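Local coordinates for tegument protein UL51 (Human herpesvirus 1, PDB 6T5A), which probably takes part in virus egress from the perinuclear space and in secondary envelopment of cytoplasmic capsids at membranes derived from the trans-Golgi network, at residues T68-M73 / L105-M110. The protein carries 1 engineered substitution. Sequence-based numbering, arbitrary orientation.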
ATOM      1  N   THR A  68     -44.935  17.647  12.871  1.00 30.60           N
ATOM      2  CA  THR A  68     -46.375  17.382  12.949  1.00 29.93           C
ATOM      3  C   THR A  68     -46.693  16.505  14.160  1.00 34.12           C
ATOM      4  O   THR A  68     -47.629  16.804  14.905  1.00 32.22           O
ATOM      5  CB  THR A  68     -46.925  16.853  11.623  1.00 34.85           C
ATOM      6  OG1 THR A  68     -46.605  17.801  10.599  1.00 32.75           O
ATOM      7  CG2 THR A  68     -48.449  16.645  11.658  1.00 32.59           C
ATOM      8  N   TYR A  69     -45.880  15.463  14.383  1.00 31.23           N
ATOM      9  CA  TYR A  69     -46.009  14.575  15.540  1.00 30.43           C
ATOM     10  C   TYR A  69     -45.896  15.407  16.818  1.00 31.58           C
ATOM     11  O   TYR A  69     -46.726  15.275  17.718  1.00 27.33           O
ATOM     12  CB  TYR A  69     -44.928  13.477  15.490  1.00 32.33           C
ATOM     13  CG  TYR A  69     -44.883  12.621  16.734  1.00 34.38           C
ATOM     14  CD1 TYR A  69     -45.744  11.538  16.890  1.00 36.87           C
ATOM     15  CD2 TYR A  69     -44.001  12.911  17.771  1.00 34.22           C
ATOM     16  CE1 TYR A  69     -45.725  10.760  18.045  1.00 37.46           C
ATOM     17  CE2 TYR A  69     -43.968  12.138  18.928  1.00 34.75           C
ATOM     18  CZ  TYR A  69     -44.833  11.064  19.061  1.00 39.33           C
ATOM     19  OH  TYR A  69     -44.800  10.290  20.187  1.00 38.42           O
ATOM     20  N   HIS A  70     -44.865  16.279  16.887  1.00 29.35           N
ATOM     21  CA  HIS A  70     -44.657  17.163  18.028  1.00 28.89           C
ATOM     22  C   HIS A  70     -45.869  18.079  18.277  1.00 31.21           C
ATOM     23  O   HIS A  70     -46.274  18.231  19.427  1.00 30.30           O
ATOM     24  CB  HIS A  70     -43.367  17.971  17.850  1.00 29.60           C
ATOM     25  CG  HIS A  70     -43.101  18.953  18.950  1.00 32.52           C
ATOM     26  ND1 HIS A  70     -42.808  18.537  20.238  1.00 34.21           N
ATOM     27  CD2 HIS A  70     -43.061  20.303  18.906  1.00 34.00           C
ATOM     28  CE1 HIS A  70     -42.601  19.644  20.934  1.00 33.53           C
ATOM     29  NE2 HIS A  70     -42.736  20.729  20.172  1.00 34.13           N
ATOM     30  N   ALA A  71     -46.460  18.665  17.210  1.00 26.42           N
ATOM     31  CA  ALA A  71     -47.642  19.522  17.354  1.00 26.21           C
ATOM     32  C   ALA A  71     -48.824  18.749  17.963  1.00 30.19           C
ATOM     33  O   ALA A  71     -49.528  19.283  18.839  1.00 29.23           O
ATOM     34  CB  ALA A  71     -48.030  20.127  16.013  1.00 26.86           C
ATOM     35  N   CYS A  72     -49.009  17.474  17.539  1.00 27.55           N
ATOM     36  CA  CYS A  72     -50.047  16.589  18.086  1.00 28.44           C
ATOM     37  C   CYS A  72     -49.827  16.389  19.553  1.00 32.50           C
ATOM     38  O   CYS A  72     -50.794  16.434  20.312  1.00 29.69           O
ATOM     39  CB  CYS A  72     -50.088  15.245  17.361  1.00 28.64           C
ATOM     40  SG  CYS A  72     -50.647  15.361  15.653  1.00 32.94           S
ATOM     41  N   MET A  73     -48.566  16.145  19.951  1.00 29.92           N
ATOM     42  CA  MET A  73     -48.218  15.875  21.352  1.00 31.12           C
ATOM     43  C   MET A  73     -48.413  17.129  22.222  1.00 35.79           C
ATOM     44  O   MET A  73     -48.894  17.013  23.340  1.00 36.09           O
ATOM     45  CB  MET A  73     -46.792  15.293  21.478  1.00 33.21           C
ATOM     46  CG  MET A  73     -46.595  13.956  20.743  1.00 37.39           C
ATOM     47  SD  MET A  73     -47.894  12.694  21.036  1.00 41.70           S
ATOM     48  CE  MET A  73     -47.577  12.316  22.688  1.00 38.83           C
ATOM     49  N   LEU A 105     -53.714  11.347  14.353  1.00 39.92           N
ATOM     50  CA  LEU A 105     -52.775  12.043  13.477  1.00 39.95           C
ATOM     51  C   LEU A 105     -51.329  11.747  13.892  1.00 42.70           C
ATOM     52  O   LEU A 105     -50.503  11.469  13.018  1.00 42.26           O
ATOM     53  CB  LEU A 105     -53.072  13.556  13.368  1.00 41.02           C
ATOM     54  CG  LEU A 105     -52.174  14.403  12.405  1.00 47.40           C
ATOM     55  CD1 LEU A 105     -52.215  13.890  10.949  1.00 48.12           C
ATOM     56  CD2 LEU A 105     -52.556  15.876  12.445  1.00 50.14           C
ATOM     57  N   ALA A 106     -51.040  11.727  15.220  1.00 37.47           N
ATOM     58  CA  ALA A 106     -49.711  11.390  15.745  1.00 37.27           C
ATOM     59  C   ALA A 106     -49.344   9.952  15.339  1.00 40.81           C
ATOM     60  O   ALA A 106     -48.222   9.719  14.888  1.00 39.83           O
ATOM     61  CB  ALA A 106     -49.675  11.543  17.257  1.00 37.61           C
ATOM     62  N   ASP A 107     -50.310   9.002  15.442  1.00 38.02           N
ATOM     63  CA  ASP A 107     -50.104   7.606  15.035  1.00 38.27           C
ATOM     64  C   ASP A 107     -49.744   7.504  13.551  1.00 42.37           C
ATOM     65  O   ASP A 107     -48.837   6.755  13.201  1.00 40.81           O
ATOM     66  CB  ASP A 107     -51.355   6.748  15.344  1.00 40.30           C
ATOM     67  CG  ASP A 107     -51.565   6.401  16.813  1.00 49.79           C
ATOM     68  OD1 ASP A 107     -50.651   6.665  17.628  1.00 49.70           O
ATOM     69  OD2 ASP A 107     -52.643   5.868  17.146  1.00 58.52           O
ATOM     70  N   THR A 108     -50.428   8.289  12.691  1.00 40.31           N
ATOM     71  CA  THR A 108     -50.169   8.337  11.243  1.00 40.83           C
ATOM     72  C   THR A 108     -48.741   8.840  10.958  1.00 44.76           C
ATOM     73  O   THR A 108     -48.036   8.239  10.143  1.00 43.90           O
ATOM     74  CB  THR A 108     -51.273   9.144  10.540  1.00 48.25           C
ATOM     75  OG1 THR A 108     -52.514   8.498  10.807  1.00 52.39           O
ATOM     76  CG2 THR A 108     -51.083   9.229   9.038  1.00 47.04           C
ATOM     77  N   CYS A 109     -48.307   9.909  11.664  1.00 42.08           N
ATOM     78  CA  CYS A 109     -46.958  10.475  11.541  1.00 41.90           C
ATOM     79  C   CYS A 109     -45.932   9.457  11.939  1.00 46.86           C
ATOM     80  O   CYS A 109     -44.943   9.281  11.234  1.00 45.81           O
ATOM     81  CB  CYS A 109     -46.820  11.743  12.376  1.00 42.18           C
ATOM     82  SG  CYS A 109     -47.745  13.145  11.728  1.00 45.62           S
ATOM     83  N   MET A 110     -46.166   8.793  13.080  1.00 45.24           N
ATOM     84  CA  MET A 110     -45.290   7.773  13.627  1.00 46.47           C
ATOM     85  C   MET A 110     -45.153   6.608  12.651  1.00 49.20           C
ATOM     86  O   MET A 110     -44.024   6.210  12.386  1.00 48.60           O
ATOM     87  CB  MET A 110     -45.808   7.305  14.985  1.00 49.79           C
ATOM     88  CG  MET A 110     -44.783   6.580  15.808  1.00 54.92           C
ATOM     89  SD  MET A 110     -45.459   5.849  17.321  1.00 60.71           S
ATOM     90  CE  MET A 110     -46.231   7.262  18.071  1.00 56.44           C
TER
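Tyr69 and Ala106 sit opposite each other, their CA atoms 4.9 Å apart, where segments 68-73 and 105-110 run nearly antiparallel. The helix axes cross at -154° and approach to 8.7 Å. Small residues at the crossing are consistent with that spacing: Ala106 CB lies 3.7 Å from Cys72 CB and also touches Tyr69 CD1. On Tyr69, CG is anti to the backbone N (chi1 173°), which sends the ring alongside the second helix. There the ring edge meets Ala106 O, 3.7 Å from CD1 and near the ring plane, while that oxygen accepts the helical hydrogen bond from Met110 N. The Met110 chain, extended until it bends at chi3 (-54°), brings CE obliquely to 3.5 Å from Tyr69 CE1. Met73 CG, on the same helix as Tyr69, lies over one ring face, offset toward the rim. Two cysteines reach across in opposite directions: Cys72 SG rests against Leu105 CG at 3.7 Å, and Cys109 SG against the methyl Thr68 CG2 at 3.6 Å. Thr68 OG1 is hydrogen-bonded to Ala64 O within its helix. Apolar side chains of another protein's chain pack on Tyr69 and Met110. Such close antiparallel pairing of helices 63-82 and 94-117 is that of an alpha-helical hairpin, here within the UL51 family region.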